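Local structure of type III Pentaketide Synthase (Neurospora crassa, 3EUO) at residues A85-A88 with S89-M93; A96-V99 with P100-T104; P117-D120 with H121-K125. The protein is a fungal type III polyketide synthase of the chalcone synthase family, probably acting as an acyltransferase that makes pentaketides. All blocks are in the same frame, centred on the assembly; numbering follows the deposited sequence.

Interaction 1: A85-A88 with S89-M93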
ATOM      1  N   ALA A  85      -1.967   4.176  17.021  1.00 12.94           N
ATOM      2  CA  ALA A  85      -1.661   2.908  16.361  1.00 12.67           C
ATOM      3  C   ALA A  85      -0.756   2.039  17.235  1.00 12.58           C
ATOM      4  O   ALA A  85      -0.923   0.817  17.302  1.00 12.70           O
ATOM      5  CB  ALA A  85      -1.017   3.165  15.013  1.00 13.11           C
ATOM      6  N   VAL A  86       0.195   2.680  17.907  1.00 12.52           N
ATOM      7  CA  VAL A  86       1.101   1.973  18.803  1.00 12.81           C
ATOM      8  C   VAL A  86       0.295   1.366  19.960  1.00 13.36           C
ATOM      9  O   VAL A  86       0.460   0.192  20.283  1.00 13.47           O
ATOM     10  CB  VAL A  86       2.254   2.877  19.312  1.00 12.54           C
ATOM     11  CG1 VAL A  86       3.074   2.171  20.390  1.00 12.56           C
ATOM     12  CG2 VAL A  86       3.171   3.296  18.150  1.00 11.32           C
ATOM     13  N   GLU A  87      -0.600   2.156  20.550  1.00 14.01           N
ATOM     14  CA  GLU A  87      -1.385   1.671  21.696  1.00 14.67           C
ATOM     15  C   GLU A  87      -2.393   0.573  21.328  1.00 14.53           C
ATOM     16  O   GLU A  87      -2.539  -0.412  22.061  1.00 14.61           O
ATOM     17  CB  GLU A  87      -2.056   2.846  22.418  1.00 15.24           C
ATOM     18  CG  GLU A  87      -2.942   2.461  23.612  1.00 17.98           C
ATOM     19  CD  GLU A  87      -2.177   1.813  24.772  1.00 21.73           C
ATOM     20  OE1 GLU A  87      -0.928   1.893  24.823  1.00 23.12           O
ATOM     21  OE2 GLU A  87      -2.843   1.220  25.646  1.00 24.31           O
ATOM     22  N   ALA A  88      -3.072   0.733  20.187  1.00 14.09           N
ATOM     23  CA  ALA A  88      -4.002  -0.283  19.685  1.00 13.73           C
ATOM     24  C   ALA A  88      -3.271  -1.604  19.423  1.00 13.95           C
ATOM     25  O   ALA A  88      -3.741  -2.672  19.806  1.00 13.89           O
ATOM     26  CB  ALA A  88      -4.690   0.204  18.411  1.00 14.12           C
ATOM     27  N   SER A  89      -2.112  -1.509  18.779  1.00 13.55           N
ATOM     28  CA  SER A  89      -1.280  -2.673  18.494  1.00 13.68           C
ATOM     29  C   SER A  89      -0.802  -3.345  19.776  1.00 14.71           C
ATOM     30  O   SER A  89      -0.780  -4.576  19.855  1.00 14.22           O
ATOM     31  CB  SER A  89      -0.084  -2.276  17.626  1.00 13.56           C
ATOM     32  OG  SER A  89      -0.517  -1.779  16.364  1.00 12.33           O
ATOM     33  N   ARG A  90      -0.411  -2.532  20.763  1.00 14.92           N
ATOM     34  CA  ARG A  90       0.026  -3.053  22.058  1.00 16.86           C
ATOM     35  C   ARG A  90      -1.064  -3.883  22.733  1.00 16.42           C
ATOM     36  O   ARG A  90      -0.786  -4.945  23.288  1.00 16.63           O
ATOM     37  CB  ARG A  90       0.448  -1.923  22.998  1.00 16.57           C
ATOM     38  CG  ARG A  90       1.821  -1.339  22.711  1.00 19.25           C
ATOM     39  CD  ARG A  90       2.288  -0.421  23.861  1.00 20.00           C
ATOM     40  NE  ARG A  90       3.467   0.370  23.497  1.00 26.07           N
ATOM     41  CZ  ARG A  90       4.717  -0.096  23.457  1.00 27.78           C
ATOM     42  NH1 ARG A  90       4.981  -1.365  23.761  1.00 29.33           N
ATOM     43  NH2 ARG A  90       5.711   0.715  23.109  1.00 28.20           N
ATOM     44  N   LYS A  91      -2.296  -3.383  22.697  1.00 16.06           N
ATOM     45  CA  LYS A  91      -3.410  -4.049  23.372  1.00 16.18           C
ATOM     46  C   LYS A  91      -3.812  -5.337  22.668  1.00 15.94           C
ATOM     47  O   LYS A  91      -4.148  -6.328  23.317  1.00 15.98           O
ATOM     48  CB  LYS A  91      -4.602  -3.101  23.516  1.00 16.40           C
ATOM     49  CG  LYS A  91      -4.326  -1.951  24.490  1.00 15.91           C
ATOM     50  CD  LYS A  91      -5.576  -1.149  24.833  1.00 17.18           C
ATOM     51  CE  LYS A  91      -5.962  -0.179  23.743  1.00 15.92           C
ATOM     52  NZ  LYS A  91      -7.075   0.737  24.193  1.00 17.02           N
ATOM     53  N   ALA A  92      -3.773  -5.315  21.339  1.00 15.43           N
ATOM     54  CA  ALA A  92      -4.035  -6.514  20.547  1.00 15.23           C
ATOM     55  C   ALA A  92      -2.997  -7.587  20.860  1.00 15.03           C
ATOM     56  O   ALA A  92      -3.351  -8.735  21.106  1.00 15.22           O
ATOM     57  CB  ALA A  92      -4.050  -6.184  19.058  1.00 15.28           C
ATOM     58  N   MET A  93      -1.722  -7.200  20.874  1.00 15.16           N
ATOM     59  CA  MET A  93      -0.628  -8.127  21.203  1.00 14.28           C
ATOM     60  C   MET A  93      -0.762  -8.656  22.631  1.00 15.07           C
ATOM     61  O   MET A  93      -0.544  -9.842  22.880  1.00 15.08           O
ATOM     62  CB  MET A  93       0.742  -7.469  20.988  1.00 14.73           C
ATOM     63  CG  MET A  93       1.067  -7.141  19.521  1.00 13.78           C
ATOM     64  SD  MET A  93       2.598  -6.151  19.333  1.00 11.96           S
ATOM     65  CE  MET A  93       3.820  -7.368  19.815  1.00 17.70           C
TER
HETATM   66  O   HOH W   1       1.412   2.828  23.695  1.00 30.42           O
HETATM   67  O   HOH W   2      -5.368   2.323  26.260  1.00 30.53           O

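Interaction 2: A96-V99 with P100-T104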
ATOM      1  N   ALA A  96      -3.374 -11.269  22.874  1.00 16.54           N
ATOM      2  CA  ALA A  96      -2.909 -12.464  22.168  1.00 16.57           C
ATOM      3  C   ALA A  96      -1.761 -13.149  22.912  1.00 17.05           C
ATOM      4  O   ALA A  96      -1.349 -14.245  22.547  1.00 16.77           O
ATOM      5  CB  ALA A  96      -2.486 -12.113  20.749  1.00 16.84           C
ATOM      6  N   ARG A  97      -1.268 -12.487  23.956  1.00 17.46           N
ATOM      7  CA  ARG A  97      -0.125 -12.952  24.745  1.00 18.54           C
ATOM      8  C   ARG A  97       1.123 -13.174  23.890  1.00 18.93           C
ATOM      9  O   ARG A  97       1.811 -14.201  23.991  1.00 18.58           O
ATOM     10  CB  ARG A  97      -0.512 -14.174  25.584  1.00 18.93           C
ATOM     11  CG  ARG A  97      -1.308 -13.757  26.799  1.00 21.07           C
ATOM     12  CD  ARG A  97      -2.098 -14.886  27.424  1.00 25.79           C
ATOM     13  NE  ARG A  97      -2.697 -14.456  28.692  1.00 30.09           N
ATOM     14  CZ  ARG A  97      -3.736 -13.623  28.815  1.00 32.61           C
ATOM     15  NH1 ARG A  97      -4.333 -13.090  27.744  1.00 34.53           N
ATOM     16  NH2 ARG A  97      -4.180 -13.313  30.026  1.00 33.17           N
ATOM     17  N   LEU A  98       1.392 -12.180  23.046  1.00 19.13           N
ATOM     18  CA  LEU A  98       2.523 -12.210  22.130  1.00 19.76           C
ATOM     19  C   LEU A  98       3.527 -11.112  22.451  1.00 19.93           C
ATOM     20  O   LEU A  98       3.158  -9.965  22.703  1.00 20.33           O
ATOM     21  CB  LEU A  98       2.051 -12.076  20.674  1.00 19.89           C
ATOM     22  CG  LEU A  98       1.243 -13.247  20.098  1.00 20.68           C
ATOM     23  CD1 LEU A  98       0.698 -12.895  18.734  1.00 21.54           C
ATOM     24  CD2 LEU A  98       2.064 -14.535  20.026  1.00 21.85           C
ATOM     25  N   VAL A  99       4.804 -11.477  22.433  1.00 20.24           N
ATOM     26  CA  VAL A  99       5.881 -10.510  22.597  1.00 20.47           C
ATOM     27  C   VAL A  99       6.367 -10.080  21.198  1.00 20.49           C
ATOM     28  O   VAL A  99       6.110 -10.787  20.219  1.00 20.72           O
ATOM     29  CB  VAL A  99       7.023 -11.090  23.464  1.00 20.61           C
ATOM     30  CG1 VAL A  99       6.514 -11.368  24.883  1.00 21.45           C
ATOM     31  CG2 VAL A  99       7.590 -12.351  22.843  1.00 20.64           C
ATOM     32  N   PRO A 100       7.046  -8.921  21.096  1.00 20.71           N
ATOM     33  CA  PRO A 100       7.426  -8.386  19.783  1.00 20.51           C
ATOM     34  C   PRO A 100       8.105  -9.373  18.825  1.00 20.28           C
ATOM     35  O   PRO A 100       7.749  -9.404  17.648  1.00 20.29           O
ATOM     36  CB  PRO A 100       8.370  -7.236  20.139  1.00 20.60           C
ATOM     37  CG  PRO A 100       7.880  -6.765  21.440  1.00 21.08           C
ATOM     38  CD  PRO A 100       7.475  -8.017  22.181  1.00 20.73           C
ATOM     39  N   ALA A 101       9.042 -10.181  19.319  1.00 19.87           N
ATOM     40  CA  ALA A 101       9.815 -11.082  18.455  1.00 19.76           C
ATOM     41  C   ALA A 101       8.957 -12.157  17.782  1.00 19.68           C
ATOM     42  O   ALA A 101       9.387 -12.799  16.814  1.00 19.62           O
ATOM     43  CB  ALA A 101      10.984 -11.718  19.237  1.00 20.34           C
ATOM     44  N   GLN A 102       7.738 -12.343  18.286  1.00 18.77           N
ATOM     45  CA  GLN A 102       6.838 -13.364  17.757  1.00 18.60           C
ATOM     46  C   GLN A 102       6.043 -12.913  16.534  1.00 17.79           C
ATOM     47  O   GLN A 102       5.465 -13.739  15.835  1.00 17.90           O
ATOM     48  CB  GLN A 102       5.872 -13.835  18.839  1.00 18.96           C
ATOM     49  CG  GLN A 102       6.503 -14.698  19.920  1.00 20.87           C
ATOM     50  CD  GLN A 102       5.482 -15.071  20.980  1.00 23.13           C
ATOM     51  OE1 GLN A 102       5.150 -14.264  21.851  1.00 22.29           O
ATOM     52  NE2 GLN A 102       4.950 -16.284  20.887  1.00 25.03           N
ATOM     53  N   ILE A 103       6.012 -11.608  16.284  1.00 17.13           N
ATOM     54  CA  ILE A 103       5.236 -11.069  15.162  1.00 16.26           C
ATOM     55  C   ILE A 103       6.024 -11.279  13.867  1.00 15.91           C
ATOM     56  O   ILE A 103       7.165 -10.825  13.745  1.00 15.84           O
ATOM     57  CB  ILE A 103       4.870  -9.570  15.373  1.00 16.37           C
ATOM     58  CG1 ILE A 103       4.110  -9.367  16.693  1.00 16.56           C
ATOM     59  CG2 ILE A 103       4.076  -9.021  14.187  1.00 16.94           C
ATOM     60  CD1 ILE A 103       2.785 -10.128  16.801  1.00 17.64           C
ATOM     61  N   THR A 104       5.397 -11.963  12.913  1.00 14.95           N
ATOM     62  CA  THR A 104       6.063 -12.382  11.681  1.00 14.59           C
ATOM     63  C   THR A 104       5.778 -11.472  10.484  1.00 13.89           C
ATOM     64  O   THR A 104       6.612 -11.347   9.586  1.00 13.61           O
ATOM     65  CB  THR A 104       5.666 -13.819  11.286  1.00 14.29           C
ATOM     66  OG1 THR A 104       4.246 -13.875  11.081  1.00 15.69           O
ATOM     67  CG2 THR A 104       6.068 -14.822  12.371  1.00 14.58           C
TER

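Interaction 3: P117-D120 with H121-K125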
ATOM      1  N   PRO A 117       9.770   6.579   4.691  1.00 12.38           N
ATOM      2  CA  PRO A 117       9.086   5.337   5.109  1.00 12.04           C
ATOM      3  C   PRO A 117       7.627   5.560   5.502  1.00 12.19           C
ATOM      4  O   PRO A 117       7.278   6.636   6.012  1.00 11.21           O
ATOM      5  CB  PRO A 117       9.889   4.878   6.341  1.00 12.31           C
ATOM      6  CG  PRO A 117      11.194   5.609   6.263  1.00 13.06           C
ATOM      7  CD  PRO A 117      10.930   6.894   5.543  1.00 12.23           C
ATOM      8  N   GLY A 118       6.788   4.552   5.261  1.00 11.96           N
ATOM      9  CA  GLY A 118       5.377   4.597   5.671  1.00 12.03           C
ATOM     10  C   GLY A 118       5.209   4.550   7.178  1.00 12.32           C
ATOM     11  O   GLY A 118       6.151   4.203   7.914  1.00 12.31           O
ATOM     12  N   TYR A 119       4.012   4.893   7.646  1.00 12.31           N
ATOM     13  CA  TYR A 119       3.778   5.048   9.084  1.00 12.11           C
ATOM     14  C   TYR A 119       3.970   3.743   9.830  1.00 11.93           C
ATOM     15  O   TYR A 119       4.316   3.748  11.016  1.00 11.84           O
ATOM     16  CB  TYR A 119       2.390   5.649   9.371  1.00 12.42           C
ATOM     17  CG  TYR A 119       1.242   4.654   9.461  1.00 12.29           C
ATOM     18  CD1 TYR A 119       0.907   4.054  10.685  1.00 13.50           C
ATOM     19  CD2 TYR A 119       0.476   4.331   8.332  1.00 12.88           C
ATOM     20  CE1 TYR A 119      -0.151   3.148  10.780  1.00 14.33           C
ATOM     21  CE2 TYR A 119      -0.594   3.417   8.418  1.00 12.22           C
ATOM     22  CZ  TYR A 119      -0.898   2.834   9.641  1.00 13.32           C
ATOM     23  OH  TYR A 119      -1.941   1.947   9.733  1.00 12.19           O
ATOM     24  N   ASP A 120       3.757   2.628   9.128  1.00 11.99           N
ATOM     25  CA  ASP A 120       3.904   1.311   9.723  1.00 11.90           C
ATOM     26  C   ASP A 120       5.315   1.079  10.254  1.00 11.97           C
ATOM     27  O   ASP A 120       5.492   0.431  11.291  1.00 12.19           O
ATOM     28  CB  ASP A 120       3.469   0.200   8.753  1.00 12.11           C
ATOM     29  CG  ASP A 120       4.252   0.190   7.446  1.00 13.27           C
ATOM     30  OD1 ASP A 120       4.757   1.251   7.013  1.00 15.45           O
ATOM     31  OD2 ASP A 120       4.344  -0.906   6.839  1.00 13.66           O
ATOM     32  N   HIS A 121       6.309   1.607   9.544  1.00 11.55           N
ATOM     33  CA  HIS A 121       7.686   1.531  10.015  1.00 12.15           C
ATOM     34  C   HIS A 121       7.837   2.066  11.437  1.00 12.12           C
ATOM     35  O   HIS A 121       8.418   1.401  12.310  1.00 12.27           O
ATOM     36  CB  HIS A 121       8.630   2.300   9.097  1.00 11.91           C
ATOM     37  CG  HIS A 121      10.031   2.351   9.620  1.00 12.72           C
ATOM     38  ND1 HIS A 121      10.498   3.385  10.404  1.00 13.76           N
ATOM     39  CD2 HIS A 121      11.044   1.459   9.528  1.00 11.35           C
ATOM     40  CE1 HIS A 121      11.747   3.137  10.752  1.00 12.45           C
ATOM     41  NE2 HIS A 121      12.105   1.977  10.228  1.00 14.30           N
ATOM     42  N   TYR A 122       7.309   3.265  11.659  1.00 12.34           N
ATOM     43  CA  TYR A 122       7.449   3.964  12.938  1.00 12.91           C
ATOM     44  C   TYR A 122       6.685   3.235  14.044  1.00 13.07           C
ATOM     45  O   TYR A 122       7.188   3.091  15.169  1.00 13.05           O
ATOM     46  CB  TYR A 122       7.004   5.422  12.801  1.00 13.68           C
ATOM     47  CG  TYR A 122       7.832   6.188  11.790  1.00 13.67           C
ATOM     48  CD1 TYR A 122       8.949   6.927  12.190  1.00 15.36           C
ATOM     49  CD2 TYR A 122       7.509   6.160  10.433  1.00 15.63           C
ATOM     50  CE1 TYR A 122       9.722   7.630  11.257  1.00 15.14           C
ATOM     51  CE2 TYR A 122       8.275   6.860   9.493  1.00 14.90           C
ATOM     52  CZ  TYR A 122       9.376   7.587   9.916  1.00 15.95           C
ATOM     53  OH  TYR A 122      10.130   8.274   8.983  1.00 16.38           O
ATOM     54  N   VAL A 123       5.498   2.733  13.714  1.00 13.48           N
ATOM     55  CA  VAL A 123       4.720   1.933  14.670  1.00 13.81           C
ATOM     56  C   VAL A 123       5.498   0.677  15.076  1.00 14.38           C
ATOM     57  O   VAL A 123       5.673   0.402  16.267  1.00 14.16           O
ATOM     58  CB  VAL A 123       3.324   1.538  14.119  1.00 13.76           C
ATOM     59  CG1 VAL A 123       2.585   0.623  15.126  1.00 14.22           C
ATOM     60  CG2 VAL A 123       2.489   2.776  13.834  1.00 13.57           C
ATOM     61  N   ALA A 124       5.976  -0.064  14.077  1.00 15.08           N
ATOM     62  CA  ALA A 124       6.763  -1.279  14.299  1.00 15.88           C
ATOM     63  C   ALA A 124       8.021  -1.027  15.143  1.00 16.49           C
ATOM     64  O   ALA A 124       8.358  -1.834  16.014  1.00 16.53           O
ATOM     65  CB  ALA A 124       7.131  -1.918  12.977  1.00 16.33           C
ATOM     66  N   LYS A 125       8.702   0.089  14.870  1.00 17.13           N
ATOM     67  CA  LYS A 125       9.896   0.498  15.624  1.00 18.51           C
ATOM     68  C   LYS A 125       9.564   0.778  17.090  1.00 18.57           C
ATOM     69  O   LYS A 125      10.277   0.334  17.994  1.00 18.76           O
ATOM     70  CB  LYS A 125      10.534   1.740  14.984  1.00 18.49           C
ATOM     71  CG  LYS A 125      11.810   2.249  15.677  1.00 19.10           C
ATOM     72  CD  LYS A 125      12.179   3.640  15.166  1.00 20.10           C
ATOM     73  CE  LYS A 125      13.463   4.192  15.797  1.00 22.15           C
ATOM     74  NZ  LYS A 125      13.211   5.017  17.020  1.00 24.64           N
TER
HETATM   75  O   HOH W   3       8.369   9.058   6.680  1.00 14.52           O

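Interaction 1: A85-A88 with S89-M93
Ser89 turns back on Ala85 one helical turn earlier, in the later half of the long helix 70-96, which lies against the mixed sheet of a thiolase-like fold. Its OG sits beside its own backbone N (chi1 -63°), a setting that lets the hydroxyl give its proton to Ala85 O, at an OG to O distance of 2.8 Å. The same carbonyl oxygen also takes the Ser89 N-H, and the two donors reach it from opposite faces of its plane. A buried serine hydroxyl is thereby satisfied within the helix, on the side where Ser89 packs on Leu170 and Leu172 of strand 168-175.

Arg90 comes next, its N hydrogen-bonded to Val86 O. Its chain, extended from CG to NE, runs alongside Val86 and points the same way, with Arg90 NE 3.6 Å from Val86 CG1. Glu87 does not reach this guanidinium directly. Water 1 bridges them: it donates to Glu87 OE1 and weakly accepts from Arg90 NE, lying in the guanidinium plane at its edge.

Lys91 continues the ladder with N to Glu87 O, and its side chain slants across that of Glu87. Its methylenes lie along the carboxylate, Lys91 CG and CD each 3.7 Å from Glu87 OE2. The charged atoms stay beyond salt-bridge range, with Glu87 OE2 4.5 Å from Lys91 NZ, and water 2 joins them. The chain bends at chi3 (-78°), and its ammonium is also hydrogen-bonded to Val10 O and Gln11 OE1, which ties the helix to the end of strand 4-11.

Ala92 closes the series on the buried side, packing on Ile209: its N hydrogen-bonds to Ala88 O at 3.1 Å, and its CB lies 3.6 Å from that oxygen.

Interaction 2: A96-V99 with P100-T104
Gln102 and Val99 grip each other through two hydrogen bonds. The straighter is made by the Gln102 side chain, whose OE1 accepts the Val99 N-H at an N to OE1 distance of 2.9 Å and an N-H...O angle of 169°; the donor is tilted 17° from the amide's carbonyl plane. In return Gln102 N donates to Val99 O over 3.0 Å, arriving from above that carbonyl's plane. A second turn bond, Ile103 N to Pro100 O, carries the chain round the short 3-10 segment 100-102. Both polar atoms of the Val99 backbone are thus taken by Gln102, and the first bond, with the flanking methyls, helps hold the carboxamide in place.

With CG beside its own backbone N (chi1 -72°) and the chain extended beyond it, the Gln102 side chain reaches back toward the extended residues Leu98 and Val99. There it passes between two apolar groups: Val99 CG2 lies 3.3 Å from Gln102 OE1, while Leu98 CD2 touches the amide at Gln102 NE2 (3.5 Å) and CD. Leu98 crosses Gln102 at about a right angle. Its other methyl, Leu98 CD1, meets Ile103 CD1 at 4.0 Å, where Ile103 is buried against Leu129, Leu133 and Leu170.

Upstream, Arg97 leaves the helix with positive phi in a Schellman motif. The whole is a helix-to-strand connection in an alpha/beta fold: a Schellman end to helix 70-96, then a 3-10 turn beginning at Pro100, with the Gln102 side chain folded back on the N-H of Val99 just before it, leading into strand 105-109.

Interaction 3: P117-D120 with H121-K125
Tyr122 folds back over the residues that lead into its helix, and its side chain can be followed outward atom by atom. CB lies 3.6 Å from Tyr119 O. The ring, directed by a CG that stands anti to the carbonyl carbon (chi1 -61°), then presents one edge to a row of backbone oxygens: CD2 is 3.5 Å from Gly118 O, and CE2 3.6 Å from Pro117 O, which lies in the ring plane. CE2 also touches Pro117 CB. At the tip, OH comes 3.8 Å from Pro117 CD, and water 3 links this hydroxyl to Pro117 O, donating to the carbonyl. The Pro117 ring, preceded by a cis peptide bond, thus touches the CE2 edge and hydroxyl end of Tyr122, and Pro117 CB also meets His121 CB.

The start of the helix is built beside this. His121 N donates to Gly118 O at 3.1 Å, from above the carbonyl plane, and makes a weak bond with Asp120 OD1. The regular ladder begins with Val123 N to Tyr119 O, in the carbonyl plane, and Ala124 N to Asp120 O.

On another side of the helix, Tyr119 and Val123 run side by side, with Val123 CG2 at the edge of the Tyr119 ring, 3.7 Å from Tyr119 CD1. The Tyr119 hydroxyl is hydrogen-bonded to Thr109 O at the end of strand 105-109, and its ring meets Phe77 edge-to-face. Glu238 of the second subunit packs on His121 and Tyr122. This is the first turn of the helix in a beta-alpha-beta unit, strand 105-109, helix 119-127 and strand 134-138, of the thiolase-like fold, and it forms part of the dimer interface.

How the interactions relate
Interactions 1 and 2 follow one another along the chain with two residues between, their centres about 11 Å apart. Met93 joins them: its O is 3.0 Å from Leu98 N, a probable hydrogen bond at the helix end, and Met93 CE packs 3.7 Å from Ile103 CG1. Interaction 3 instead meets interaction 1 from the neighbouring helix, where Val123 CG2 lies 3.7 Å from Ala85 CB, and the two centres are about 13 Å apart. Interactions 2 and 3 do not touch, with nearest atoms about 7 Å apart; strand 105-109 and the loop after it connect them. Interactions 1 and 3 thus belong to two packed helices, and interaction 2 is the turn leading from the first to strand 105-109.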